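Local structure of ABC-type branched-chain amino acid transport systems periplasmic component-like protein (Thermomonospora curvata, 4N03) at residues Asp151-Val156 against Thr188-Glu193; Gly172-Glu177 against Ile226-Gly231; Phe200-Lys205 against Val215-Lys220; Arg209-Gln214 against Pro232-Ser237; Gln249-Ser254 against Glu273-Ala278. The protein probably binds fatty acids for an ABC transporter, as a substrate-binding protein of the leucine-binding protein family, with palmitic acid bound in this structure. One frame throughout, in Å; residues are numbered along the deposited sequence. Where two conformers were deposited one is given.

In the fold
All five contacts belong to one lobe of a two-lobed periplasmic binding protein, built round a seven-stranded mixed sheet. Contacts 2 and 5 pair strands inside that sheet, their centres about 11 Å apart, and strands 225-229 and 251-253 join them as neighbours. Contacts 3 and 4 share helix 212-220 and lie over one face, while contact 1 packs helices 148-161 and 179-195 over the other, its centre about 22 Å from that of contact 4. Along the chain, contact 1 crosses contact 2, contact 3 is nested within contact 2, and contact 5 follows the rest. The lobe is thus a helix-sheet-helix sandwich, with the palmitic acid nearest to contacts 2 and 5.

Contact 1: residues Asp151-Val156 against Thr188-Glu193; sequences DMINGV and TKYAAE
Ile153 and Tyr190 meet where two helices cross at -39°, their short axes 8.2 Å apart. Ile153 holds CG1 beside its backbone N (chi1 -68°) and stretches on from there, which carries the tip of the longer branch across to the neighbouring helix: CD1 of Ile153 lies 3.8 Å from CD2 of Tyr190. The tyrosine ring, thrown out with CG opposite the backbone N (chi1 178°), is touched obliquely at that one corner; its hydroxyl is engaged elsewhere, by Gln194 NE2. One turn along the first helix, Val156 turns CG1 to the small methyl of Ala191, with 3.8 Å between Val156 CG1 and Ala191 CB. The smallness of that alanine lets the backbones come close, Ile153 CA and Ala191 CA being 5.3 Å apart. Met152, a selenomethionine, starts toward Thr188, its CB 3.7 Å from Thr188 OG1, and the two side chains run side by side before the bent Met152 chain carries its end away. The threonine hydroxyl has weak hydrogen bonds elsewhere, with Ala184 O in its own helix and His173 ND1. No hydrogen bond links the two segments, so the contact is buried packing. Beneath it lies strand 225-229, where Leu227 touches Met152, Val156 and Thr188; helix 393-397 packs on Ile153 and Tyr190 through Leu394, and Tyr398 sets its ring against that of Tyr190.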
# COMPACT_ATOMS: atom_id res chain seq x y z
N ASP A 151 -3.99 -2.25 10.76
CA ASP A 151 -2.67 -1.71 11.08
C ASP A 151 -2.70 -0.79 12.30
O ASP A 151 -1.82 -0.86 13.13
CB ASP A 151 -2.05 -0.95 9.92
CG ASP A 151 -1.50 -1.84 8.83
OD1 ASP A 151 -1.21 -3.01 9.07
OD2 ASP A 151 -1.31 -1.25 7.73
N MSE A 152 -3.70 0.11 12.41
CA MSE A 152 -3.78 0.95 13.59
C MSE A 152 -4.15 0.17 14.84
O MSE A 152 -3.68 0.51 15.90
CB MSE A 152 -4.79 2.09 13.38
CG MSE A 152 -4.32 3.14 12.37
SE MSE A 152 -2.77 4.12 13.00
CE MSE A 152 -1.42 3.25 12.08
N ILE A 153 -4.96 -0.87 14.72
CA ILE A 153 -5.26 -1.66 15.92
C ILE A 153 -4.00 -2.32 16.45
O ILE A 153 -3.66 -2.24 17.63
CB ILE A 153 -6.35 -2.70 15.60
CG1 ILE A 153 -7.69 -1.98 15.33
CG2 ILE A 153 -6.52 -3.64 16.77
CD1 ILE A 153 -8.70 -2.86 14.64
N ASN A 154 -3.28 -2.99 15.54
CA ASN A 154 -1.97 -3.58 15.90
C ASN A 154 -1.03 -2.52 16.45
O ASN A 154 -0.37 -2.73 17.46
CB ASN A 154 -1.37 -4.32 14.71
CG ASN A 154 -1.98 -5.68 14.46
OD1 ASN A 154 -2.39 -6.37 15.39
ND2 ASN A 154 -2.02 -6.09 13.21
N GLY A 155 -0.96 -1.38 15.78
CA GLY A 155 -0.05 -0.35 16.20
C GLY A 155 -0.35 0.26 17.55
O GLY A 155 0.54 0.52 18.36
N VAL A 156 -1.64 0.51 17.86
CA VAL A 156 -2.02 0.99 19.18
C VAL A 156 -1.77 -0.05 20.24
O VAL A 156 -1.30 0.28 21.33
CB VAL A 156 -3.47 1.51 19.17
CG1 VAL A 156 -3.93 1.84 20.57
CG2 VAL A 156 -3.57 2.72 18.23
N THR A 188 -8.07 3.01 14.97
CA THR A 188 -7.70 3.76 16.16
C THR A 188 -8.84 3.76 17.18
O THR A 188 -8.60 3.53 18.38
CB THR A 188 -7.34 5.19 15.79
OG1 THR A 188 -6.27 5.16 14.85
CG2 THR A 188 -6.92 5.99 16.98
N LYS A 189 -10.03 4.08 16.72
CA LYS A 189 -11.18 4.22 17.62
C LYS A 189 -11.58 2.90 18.20
O LYS A 189 -12.01 2.84 19.39
CB LYS A 189 -12.30 4.91 16.90
CG LYS A 189 -11.93 6.36 16.60
CD LYS A 189 -12.90 7.01 15.66
CE LYS A 189 -14.21 7.21 16.36
NZ LYS A 189 -14.96 8.10 15.48
N TYR A 190 -11.46 1.82 17.44
CA TYR A 190 -11.77 0.48 17.99
C TYR A 190 -10.81 0.15 19.10
O TYR A 190 -11.19 -0.27 20.21
CB TYR A 190 -11.73 -0.56 16.88
CG TYR A 190 -11.99 -1.95 17.40
CD1 TYR A 190 -13.30 -2.37 17.66
CD2 TYR A 190 -10.95 -2.82 17.66
CE1 TYR A 190 -13.54 -3.61 18.14
CE2 TYR A 190 -11.24 -4.10 18.14
CZ TYR A 190 -12.56 -4.50 18.37
OH TYR A 190 -12.84 -5.76 18.82
N ALA A 191 -9.52 0.30 18.80
CA ALA A 191 -8.52 0.05 19.79
C ALA A 191 -8.73 0.91 21.05
O ALA A 191 -8.60 0.44 22.18
CB ALA A 191 -7.13 0.23 19.23
N ALA A 192 -9.03 2.17 20.84
CA ALA A 192 -9.22 3.09 21.97
C ALA A 192 -10.43 2.68 22.85
O ALA A 192 -10.34 2.71 24.04
CB ALA A 192 -9.41 4.50 21.47
N GLU A 193 -11.49 2.27 22.20
CA GLU A 193 -12.64 1.79 22.97
C GLU A 193 -12.30 0.55 23.78
O GLU A 193 -12.70 0.41 24.96
CB GLU A 193 -13.85 1.52 22.03
CG GLU A 193 -15.18 1.20 22.69
CD GLU A 193 -15.69 2.35 23.52
OE1 GLU A 193 -15.87 3.48 22.99
OE2 GLU A 193 -15.90 2.13 24.72

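Contact 2: residues Gly172-Glu177 against Ile226-Gly231; sequences GHVYFE and ILLSAG
Gly172 and Ile226 are partners in a parallel strand pairing that runs in register on to Tyr175 and Ser229, in the lobe's alpha/beta sheet, next to its edge strand 198-204. Leu227 N donates to Gly172 O (2.8 Å), Val174 N to Leu227 O (2.9 Å), Ser229 N to Val174 O (2.9 Å) and Phe176 N to Ser229 O (2.9 Å). Val174 thus spends both backbone polar groups on this neighbour, while His173 and Tyr175 turn theirs to strand 198-204. On the sheet face of His173 and Ser229 a side-chain bond adds to these: His173 NE2 and Ser229 OG are 2.8 Å apart at the ring edge, either being the possible donor. The serine oxygen has a second partner in Ser254 OG, and the imidazole's other nitrogen, ND1, a weak one in Thr188 OG1, so the ring is held from both nitrogens while Leu227 CB rests over one face. Past the paired strands, Ala230 O accepts from Tyr180 OH, and Gly231 N, at the start of helix 232-244, donates to Gln234 OE1. Phe176, about 6 Å from the palmitic acid, lies over this turn, and an alanine here would probably leave Ala230 without its aromatic cover and a gap beside Gly231. In that CH-pi contact Ala230 CA sits 3.6 Å from the centroid of the Phe176 ring, 9° off its normal.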
# COMPACT_ATOMS: atom_id res chain seq x y z
N GLY A 172 -4.07 11.44 19.42
CA GLY A 172 -4.48 12.40 18.41
C GLY A 172 -4.20 11.87 17.05
O GLY A 172 -3.02 11.65 16.74
N HIS A 173 -5.22 11.72 16.20
CA HIS A 173 -5.04 11.12 14.88
C HIS A 173 -5.34 12.13 13.81
O HIS A 173 -6.47 12.61 13.65
CB HIS A 173 -5.95 9.89 14.78
CG HIS A 173 -5.59 9.00 13.63
ND1 HIS A 173 -6.03 7.70 13.59
CD2 HIS A 173 -4.85 9.22 12.50
CE1 HIS A 173 -5.58 7.15 12.47
NE2 HIS A 173 -4.86 8.05 11.80
N VAL A 174 -4.30 12.52 13.09
CA VAL A 174 -4.37 13.41 11.95
C VAL A 174 -4.57 12.54 10.74
O VAL A 174 -3.72 11.65 10.49
CB VAL A 174 -3.07 14.23 11.82
CG1 VAL A 174 -3.10 15.10 10.56
CG2 VAL A 174 -2.81 15.10 13.05
N TYR A 175 -5.61 12.75 9.93
CA TYR A 175 -5.94 11.76 8.89
C TYR A 175 -6.46 12.41 7.65
O TYR A 175 -7.32 13.33 7.72
CB TYR A 175 -6.95 10.71 9.49
CG TYR A 175 -8.34 11.28 9.76
CD1 TYR A 175 -8.64 11.96 10.93
CD2 TYR A 175 -9.32 11.16 8.80
CE1 TYR A 175 -9.92 12.52 11.12
CE2 TYR A 175 -10.59 11.72 9.01
CZ TYR A 175 -10.87 12.40 10.15
OH TYR A 175 -12.13 13.00 10.31
N PHE A 176 -6.09 11.87 6.48
CA PHE A 176 -6.68 12.25 5.24
C PHE A 176 -8.16 11.84 5.27
O PHE A 176 -8.50 10.68 5.40
CB PHE A 176 -6.01 11.55 4.06
CG PHE A 176 -4.70 12.11 3.55
CD1 PHE A 176 -4.14 13.26 4.01
CD2 PHE A 176 -4.05 11.43 2.54
CE1 PHE A 176 -2.95 13.74 3.45
CE2 PHE A 176 -2.85 11.88 1.99
CZ PHE A 176 -2.32 13.02 2.46
N GLU A 177 -9.04 12.80 5.05
CA GLU A 177 -10.47 12.55 5.01
C GLU A 177 -10.80 11.48 3.97
O GLU A 177 -10.20 11.40 2.88
CB GLU A 177 -11.21 13.88 4.73
CG GLU A 177 -10.89 14.53 3.39
CD GLU A 177 -11.75 15.70 2.95
OE1 GLU A 177 -12.43 16.32 3.75
OE2 GLU A 177 -11.75 15.98 1.73
N ILE A 226 0.65 10.59 18.87
CA ILE A 226 0.20 11.24 17.64
C ILE A 226 0.16 10.18 16.57
O ILE A 226 1.18 9.54 16.30
CB ILE A 226 1.16 12.37 17.22
CG1 ILE A 226 1.24 13.46 18.31
CG2 ILE A 226 0.75 12.96 15.89
CD1 ILE A 226 2.38 14.44 18.11
N LEU A 227 -0.96 10.01 15.90
CA LEU A 227 -1.14 9.07 14.80
C LEU A 227 -1.35 9.88 13.55
O LEU A 227 -1.96 10.95 13.58
CB LEU A 227 -2.33 8.14 15.05
CG LEU A 227 -2.06 6.95 15.97
CD1 LEU A 227 -1.42 7.26 17.31
CD2 LEU A 227 -3.37 6.19 16.17
N LEU A 228 -0.80 9.37 12.44
CA LEU A 228 -0.82 10.11 11.18
C LEU A 228 -1.15 9.19 10.03
O LEU A 228 -0.40 8.26 9.74
CB LEU A 228 0.51 10.79 10.91
CG LEU A 228 0.61 11.61 9.63
CD1 LEU A 228 -0.37 12.78 9.61
CD2 LEU A 228 2.02 12.13 9.38
N SER A 229 -2.21 9.51 9.30
CA SER A 229 -2.55 8.83 8.06
C SER A 229 -2.60 9.85 6.97
O SER A 229 -3.58 10.54 6.73
CB SER A 229 -3.87 8.08 8.20
OG SER A 229 -3.84 7.19 9.30
N ALA A 230 -1.43 10.01 6.34
CA ALA A 230 -1.19 11.04 5.33
C ALA A 230 0.02 10.57 4.52
O ALA A 230 0.33 9.36 4.52
CB ALA A 230 -0.94 12.36 6.01
N GLY A 231 0.63 11.48 3.78
CA GLY A 231 1.76 11.15 2.95
C GLY A 231 3.03 11.73 3.50
O GLY A 231 3.11 12.30 4.59

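Contact 3: residues Phe200-Lys205 against Val215-Lys220; sequences FELPIK and VAALAK
Phe200 and Leu202 stand up from the same face of an edge strand as two bumps, and the helix above lays Ala217 and Leu218 against them. The ring of Phe200 reaches the helix with its far end: CZ of Phe200 is 4.1 Å from the methyl CB of Ala217, and CE2 of Phe200 lies 3.8 Å from Ala217 O, approached obliquely. Ala217 is small enough to leave a shallow dip in the helix surface, and two neighbours share it, since CD2 of Leu202 comes to 4.1 Å from the same Ala217 CB. With its CG placed beside the backbone N (chi1 -76°), Leu202 forks across the helix: one methyl takes the alanine while the other, CD1 of Leu202, settles 3.8 Å from CG of Leu218. Strand 198-204, helix 212-220 and strand 225-229 form a beta-alpha-beta crossover that passes over strand 170-176, and the helix runs back antiparallel to the strand, 173° between the short axes and 10.0 Å apart. That separation is bridged by side chains, with no hydrogen bond between the two segments. Were Phe200 replaced by an alanine, the ring lost would probably leave a gap under Ala217 and less for the Leu218 CD2 methyl to pack on. Leu218 reaches inward as well, over strand 170-176, where the lack of a side chain on Gly172 gives it room: CD2 of Leu218 lies 3.7 Å from CA of Gly172.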
# COMPACT_ATOMS: atom_id res chain seq x y z
N PHE A 200 -8.66 12.13 19.85
CA PHE A 200 -8.87 13.45 19.32
C PHE A 200 -8.60 13.36 17.82
O PHE A 200 -7.51 12.92 17.38
CB PHE A 200 -7.90 14.45 19.98
CG PHE A 200 -7.89 15.81 19.37
CD1 PHE A 200 -9.02 16.53 19.25
CD2 PHE A 200 -6.70 16.34 18.90
CE1 PHE A 200 -9.02 17.78 18.66
CE2 PHE A 200 -6.67 17.60 18.36
CZ PHE A 200 -7.84 18.32 18.24
N GLU A 201 -9.57 13.73 17.02
CA GLU A 201 -9.55 13.53 15.58
C GLU A 201 -9.29 14.82 14.80
O GLU A 201 -9.92 15.84 15.09
CB GLU A 201 -10.94 13.00 15.16
CG GLU A 201 -11.38 11.76 15.89
CD GLU A 201 -12.70 11.16 15.43
OE1 GLU A 201 -13.16 11.52 14.33
OE2 GLU A 201 -13.21 10.35 16.23
N LEU A 202 -8.38 14.79 13.83
CA LEU A 202 -8.00 15.98 13.06
C LEU A 202 -8.05 15.65 11.60
O LEU A 202 -7.03 15.17 11.04
CB LEU A 202 -6.61 16.45 13.49
CG LEU A 202 -6.48 17.18 14.82
CD1 LEU A 202 -5.07 17.54 15.15
CD2 LEU A 202 -7.21 18.53 14.76
N PRO A 203 -9.12 15.88 10.89
CA PRO A 203 -9.16 15.62 9.46
C PRO A 203 -8.34 16.63 8.66
O PRO A 203 -8.33 17.82 8.99
CB PRO A 203 -10.63 15.78 9.10
CG PRO A 203 -11.16 16.68 10.15
CD PRO A 203 -10.43 16.34 11.40
N ILE A 204 -7.66 16.15 7.63
CA ILE A 204 -6.87 16.98 6.72
C ILE A 204 -7.16 16.49 5.31
O ILE A 204 -7.74 15.46 5.05
CB ILE A 204 -5.38 17.03 7.04
CG1 ILE A 204 -4.77 15.65 7.00
CG2 ILE A 204 -5.11 17.69 8.38
CD1 ILE A 204 -3.29 15.61 6.77
N LYS A 205 -6.69 17.28 4.37
CA LYS A 205 -6.71 16.92 2.94
C LYS A 205 -5.27 16.77 2.42
O LYS A 205 -4.36 17.32 2.99
CB LYS A 205 -7.44 18.02 2.17
CG LYS A 205 -8.94 18.12 2.52
CD LYS A 205 -9.69 19.23 1.75
CE LYS A 205 -11.23 19.31 2.02
NZ LYS A 205 -11.79 19.25 3.43
N VAL A 215 -0.38 20.57 14.73
CA VAL A 215 0.49 20.42 15.89
C VAL A 215 0.02 21.27 17.06
O VAL A 215 0.02 20.81 18.22
CB VAL A 215 1.95 20.71 15.49
CG1 VAL A 215 2.85 20.78 16.73
CG2 VAL A 215 2.49 19.65 14.53
N ALA A 216 -0.38 22.51 16.79
CA ALA A 216 -0.89 23.37 17.85
C ALA A 216 -2.12 22.73 18.51
O ALA A 216 -2.28 22.77 19.74
CB ALA A 216 -1.26 24.75 17.30
N ALA A 217 -3.00 22.16 17.70
CA ALA A 217 -4.20 21.55 18.24
C ALA A 217 -3.87 20.31 19.08
O ALA A 217 -4.44 20.10 20.15
CB ALA A 217 -5.16 21.20 17.12
N LEU A 218 -2.94 19.47 18.59
CA LEU A 218 -2.49 18.31 19.34
C LEU A 218 -1.92 18.70 20.71
O LEU A 218 -2.16 18.03 21.72
CB LEU A 218 -1.45 17.53 18.53
CG LEU A 218 -2.00 16.84 17.29
CD1 LEU A 218 -0.87 16.51 16.36
CD2 LEU A 218 -2.76 15.58 17.66
N ALA A 219 -1.13 19.76 20.75
CA ALA A 219 -0.55 20.23 21.98
C ALA A 219 -1.64 20.76 22.91
O ALA A 219 -1.63 20.48 24.11
CB ALA A 219 0.48 21.30 21.67
N LYS A 220 -2.58 21.53 22.38
CA LYS A 220 -3.67 22.06 23.20
C LYS A 220 -4.48 20.96 23.86
O LYS A 220 -4.92 21.07 25.03
CB LYS A 220 -4.57 22.94 22.36
CG LYS A 220 -5.72 23.57 23.11
CD LYS A 220 -6.42 24.64 22.28
CE LYS A 220 -7.36 25.47 23.16
NZ LYS A 220 -7.91 26.60 22.37

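Contact 4: residues Arg209-Gln214 against Pro232-Ser237; sequences RDMKSQ and PQQAAS
An Asx turn leads into helix 212-220, and its N-cap residue, Met211, is tied by Ser237 to the first turns of helix 232-244. The bond across is from Met211 N to Ser237 OG, 2.9 Å long and nearly straight at 167°. Ser237 can accept it because its hydroxyl is carried out opposite its own backbone N (chi1 179°), off the helix and toward the incoming chain. In the turn itself Asp210 OD1 takes the N-H of Lys212 (3.1 Å), approached on the anti side and 34° out of the carboxylate plane, so the successive N-H groups of Met211 and Lys212 are received by side-chain oxygens from different segments. Met211, a selenomethionine, packs below: its CG is 3.5 Å from Gln234 O, and its SE lies 4.1 Å from Gln234 CB, the two chains crossing at a slant. The amide of Gln234 is busy elsewhere, OE1 with Gly231 N and NE2 with Asp208 O, which links the start of its own helix to the loop before the Asx turn. At the solvent side, the given conformer of Gln233, one of two, sets OE1 over the face of the Arg209 guanidinium, but the 2.6 Å between Gln233 OE1 and Arg209 CZ is too short to trust, and the interaction remains doubtful. The buried part of the contact faces the sheet: Met211 reaches Val174 of strand 170-176 and Ile204 of strand 198-204, Leu238 of helix 232-244 also meets the selenomethionine, and Gln234 lies against Phe176.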
# COMPACT_ATOMS: atom_id res chain seq x y z
N ARG A 209 -0.34 21.14 3.22
CA ARG A 209 1.09 20.95 3.11
C ARG A 209 1.76 21.20 4.44
O ARG A 209 2.86 20.69 4.70
CB ARG A 209 1.66 21.93 2.07
CG ARG A 209 1.05 21.79 0.67
CD ARG A 209 1.74 22.65 -0.39
NE ARG A 209 3.13 22.26 -0.61
CZ ARG A 209 3.51 21.24 -1.38
NH1 ARG A 209 2.65 20.52 -2.09
NH2 ARG A 209 4.80 20.98 -1.49
N ASP A 210 1.18 22.02 5.27
CA ASP A 210 1.81 22.55 6.47
C ASP A 210 1.00 22.09 7.66
O ASP A 210 -0.18 22.44 7.77
CB ASP A 210 1.78 24.08 6.35
CG ASP A 210 2.53 24.79 7.42
OD1 ASP A 210 2.81 24.26 8.49
OD2 ASP A 210 2.86 25.98 7.17
N MSE A 211 1.60 21.39 8.59
CA MSE A 211 0.94 20.81 9.74
C MSE A 211 1.01 21.65 11.00
O MSE A 211 0.71 21.18 12.07
CB MSE A 211 1.53 19.40 10.02
CG MSE A 211 1.25 18.44 8.86
SE MSE A 211 -0.58 17.79 8.77
CE MSE A 211 -1.29 19.08 7.43
N LYS A 212 1.38 22.94 10.90
CA LYS A 212 1.57 23.63 12.16
C LYS A 212 0.29 23.88 12.96
O LYS A 212 0.36 23.79 14.17
CB LYS A 212 2.43 24.88 12.01
CG LYS A 212 1.83 25.93 11.16
CD LYS A 212 2.82 27.09 11.09
CE LYS A 212 2.19 28.16 10.27
NZ LYS A 212 2.93 29.44 10.38
N SER A 213 -0.87 24.08 12.33
CA SER A 213 -2.09 24.23 13.07
C SER A 213 -2.51 22.91 13.70
O SER A 213 -3.05 22.90 14.80
CB SER A 213 -3.19 24.80 12.21
OG SER A 213 -3.53 23.93 11.14
N GLN A 214 -2.23 21.80 13.02
CA GLN A 214 -2.52 20.49 13.59
C GLN A 214 -1.67 20.23 14.81
O GLN A 214 -2.16 19.74 15.85
CB GLN A 214 -2.32 19.41 12.55
CG GLN A 214 -3.38 19.36 11.48
CD GLN A 214 -3.33 20.52 10.54
OE1 GLN A 214 -2.27 21.12 10.26
NE2 GLN A 214 -4.49 20.88 10.03
N PRO A 232 4.13 11.54 2.74
CA PRO A 232 5.45 11.95 3.21
C PRO A 232 5.56 13.42 3.59
O PRO A 232 6.12 13.76 4.62
CB PRO A 232 6.38 11.58 2.03
CG PRO A 232 5.69 10.44 1.33
CD PRO A 232 4.21 10.77 1.48
N GLN A 233 4.99 14.30 2.76
CA GLN A 233 5.07 15.72 3.04
C GLN A 233 4.47 16.07 4.39
O GLN A 233 5.03 16.85 5.18
CB GLN A 233 4.38 16.51 1.94
CG GLN A 233 4.14 17.99 2.24
CD GLN A 233 3.34 18.66 1.15
OE1 GLN A 233 3.69 19.74 0.70
NE2 GLN A 233 2.25 18.04 0.75
N GLN A 234 3.30 15.51 4.70
CA GLN A 234 2.64 15.76 5.98
C GLN A 234 3.45 15.19 7.12
O GLN A 234 3.53 15.81 8.20
CB GLN A 234 1.22 15.26 6.03
CG GLN A 234 0.28 16.01 5.11
CD GLN A 234 0.25 15.56 3.67
OE1 GLN A 234 0.67 14.46 3.35
NE2 GLN A 234 -0.30 16.41 2.80
N ALA A 235 4.02 14.01 6.94
CA ALA A 235 4.85 13.42 8.00
C ALA A 235 6.04 14.30 8.33
O ALA A 235 6.35 14.52 9.50
CB ALA A 235 5.33 12.04 7.60
N ALA A 236 6.75 14.79 7.30
CA ALA A 236 7.91 15.64 7.54
C ALA A 236 7.50 16.88 8.30
O ALA A 236 8.19 17.33 9.21
CB ALA A 236 8.60 15.99 6.25
N SER A 237 6.40 17.51 7.88
CA SER A 237 5.94 18.76 8.48
C SER A 237 5.52 18.51 9.94
O SER A 237 5.93 19.18 10.86
CB SER A 237 4.81 19.35 7.67
OG SER A 237 4.34 20.54 8.26

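Contact 5: residues Gln249-Ser254 against Glu273-Ala278; sequences QPILGS and EGFFIA
Two parallel strands of a beta-alpha-beta unit, joined through the short helix 268-271, lie side by side from Ile251 and Phe275 to Gly253 and Ile277. Four backbone bonds hold them: Ile251 N to Gly274 O (3.0 Å), Phe276 N to Ile251 O (2.8 Å), Gly253 N to Phe276 O (2.8 Å) and Ala278 N to Gly253 O (2.9 Å). Ile251 and Gly253 therefore use both their N-H and their C=O on this one neighbour, whereas Leu252 turns its own to Ile226 and Leu228 on the far side. The acceptor at the start, Gly274, has a positive phi (77°), a backbone conformation that favours glycine, just before the strand. Side chains alternate between the two faces. On one, the CG2 methyl of Ile251 comes obliquely to the Phe275 ring, 3.6 Å from CD2 of Phe275. On the other, Leu252 sends its chain out with CG opposite the backbone N (chi1 177°), and its CD1 methyl then leans over the partner strand, 4.2 Å from Phe276 CB and an equal 4.2 Å from Ala278 CB. Phe276 continues outward on that face, where its ring meets Trp158 edge-to-face. The pair is sandwiched by helices: Ile251 and Phe275 pack under helix 232-244, Leu252 and Ala278 against Met152 of helix 148-161. Within the sheet, strand 225-229 flanks 251-253, while the antiparallel strand 370-375 borders 275-279, bonded there from Ile373 to Ile277, whose side chain is about 7 Å from the palmitic acid.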
# COMPACT_ATOMS: atom_id res chain seq x y z
N GLN A 249 5.82 13.16 22.44
CA GLN A 249 4.92 12.03 22.18
C GLN A 249 5.42 11.19 21.04
O GLN A 249 5.89 11.74 20.03
CB GLN A 249 3.54 12.57 21.83
CG GLN A 249 2.80 13.33 22.93
CD GLN A 249 3.05 14.81 22.97
OE1 GLN A 249 4.11 15.28 22.54
NE2 GLN A 249 2.09 15.57 23.45
N PRO A 250 5.26 9.89 21.09
CA PRO A 250 5.56 9.09 19.91
C PRO A 250 4.60 9.41 18.77
O PRO A 250 3.42 9.76 19.01
CB PRO A 250 5.36 7.67 20.41
CG PRO A 250 4.28 7.79 21.42
CD PRO A 250 4.62 9.08 22.14
N ILE A 251 5.10 9.26 17.54
CA ILE A 251 4.34 9.37 16.33
C ILE A 251 4.22 8.02 15.67
O ILE A 251 5.24 7.34 15.50
CB ILE A 251 4.94 10.41 15.34
CG1 ILE A 251 4.96 11.80 15.97
CG2 ILE A 251 4.16 10.43 14.06
CD1 ILE A 251 5.85 12.80 15.26
N LEU A 252 3.01 7.61 15.31
CA LEU A 252 2.75 6.36 14.63
C LEU A 252 2.02 6.65 13.35
O LEU A 252 0.91 7.21 13.38
CB LEU A 252 1.91 5.43 15.52
CG LEU A 252 1.48 4.10 14.91
CD1 LEU A 252 2.68 3.22 14.66
CD2 LEU A 252 0.42 3.45 15.76
N GLY A 253 2.59 6.31 12.21
CA GLY A 253 2.02 6.55 10.92
C GLY A 253 1.51 5.32 10.23
O GLY A 253 1.98 4.22 10.47
N SER A 254 0.56 5.54 9.33
CA SER A 254 0.15 4.54 8.40
C SER A 254 1.29 4.31 7.37
O SER A 254 2.28 5.03 7.32
CB SER A 254 -1.14 4.94 7.71
OG SER A 254 -2.23 5.06 8.61
N GLU A 273 14.14 9.17 15.14
CA GLU A 273 13.76 8.78 16.51
C GLU A 273 12.34 9.22 16.79
O GLU A 273 11.95 10.28 16.35
CB GLU A 273 14.68 9.36 17.58
CG GLU A 273 14.71 10.83 17.68
CD GLU A 273 15.50 11.36 18.88
OE1 GLU A 273 15.32 10.88 20.02
OE2 GLU A 273 16.27 12.32 18.69
N GLY A 274 11.61 8.39 17.51
CA GLY A 274 10.26 8.73 17.95
C GLY A 274 9.17 8.65 16.92
O GLY A 274 8.04 9.08 17.23
N PHE A 275 9.46 8.08 15.77
CA PHE A 275 8.56 8.04 14.63
C PHE A 275 8.52 6.62 14.08
O PHE A 275 9.56 6.04 13.67
CB PHE A 275 9.05 9.03 13.56
CG PHE A 275 8.15 9.16 12.37
CD1 PHE A 275 8.23 8.26 11.35
CD2 PHE A 275 7.26 10.19 12.24
CE1 PHE A 275 7.45 8.35 10.25
CE2 PHE A 275 6.46 10.29 11.13
CZ PHE A 275 6.52 9.36 10.14
N PHE A 276 7.34 6.01 14.14
CA PHE A 276 7.16 4.64 13.78
C PHE A 276 6.09 4.52 12.71
O PHE A 276 5.16 5.33 12.68
CB PHE A 276 6.78 3.84 15.04
CG PHE A 276 7.77 4.00 16.15
CD1 PHE A 276 8.96 3.28 16.11
CD2 PHE A 276 7.57 4.87 17.17
CE1 PHE A 276 9.90 3.42 17.09
CE2 PHE A 276 8.52 5.04 18.16
CZ PHE A 276 9.69 4.30 18.11
N ILE A 277 6.16 3.48 11.90
CA ILE A 277 5.22 3.22 10.83
C ILE A 277 4.69 1.81 10.96
O ILE A 277 5.43 0.84 11.10
CB ILE A 277 5.89 3.37 9.44
CG1 ILE A 277 6.37 4.81 9.18
CG2 ILE A 277 4.97 2.91 8.31
CD1 ILE A 277 5.24 5.82 8.99
N ALA A 278 3.35 1.69 10.95
CA ALA A 278 2.67 0.40 10.95
C ALA A 278 2.40 0.01 9.51
O ALA A 278 1.81 0.76 8.76
CB ALA A 278 1.37 0.50 11.70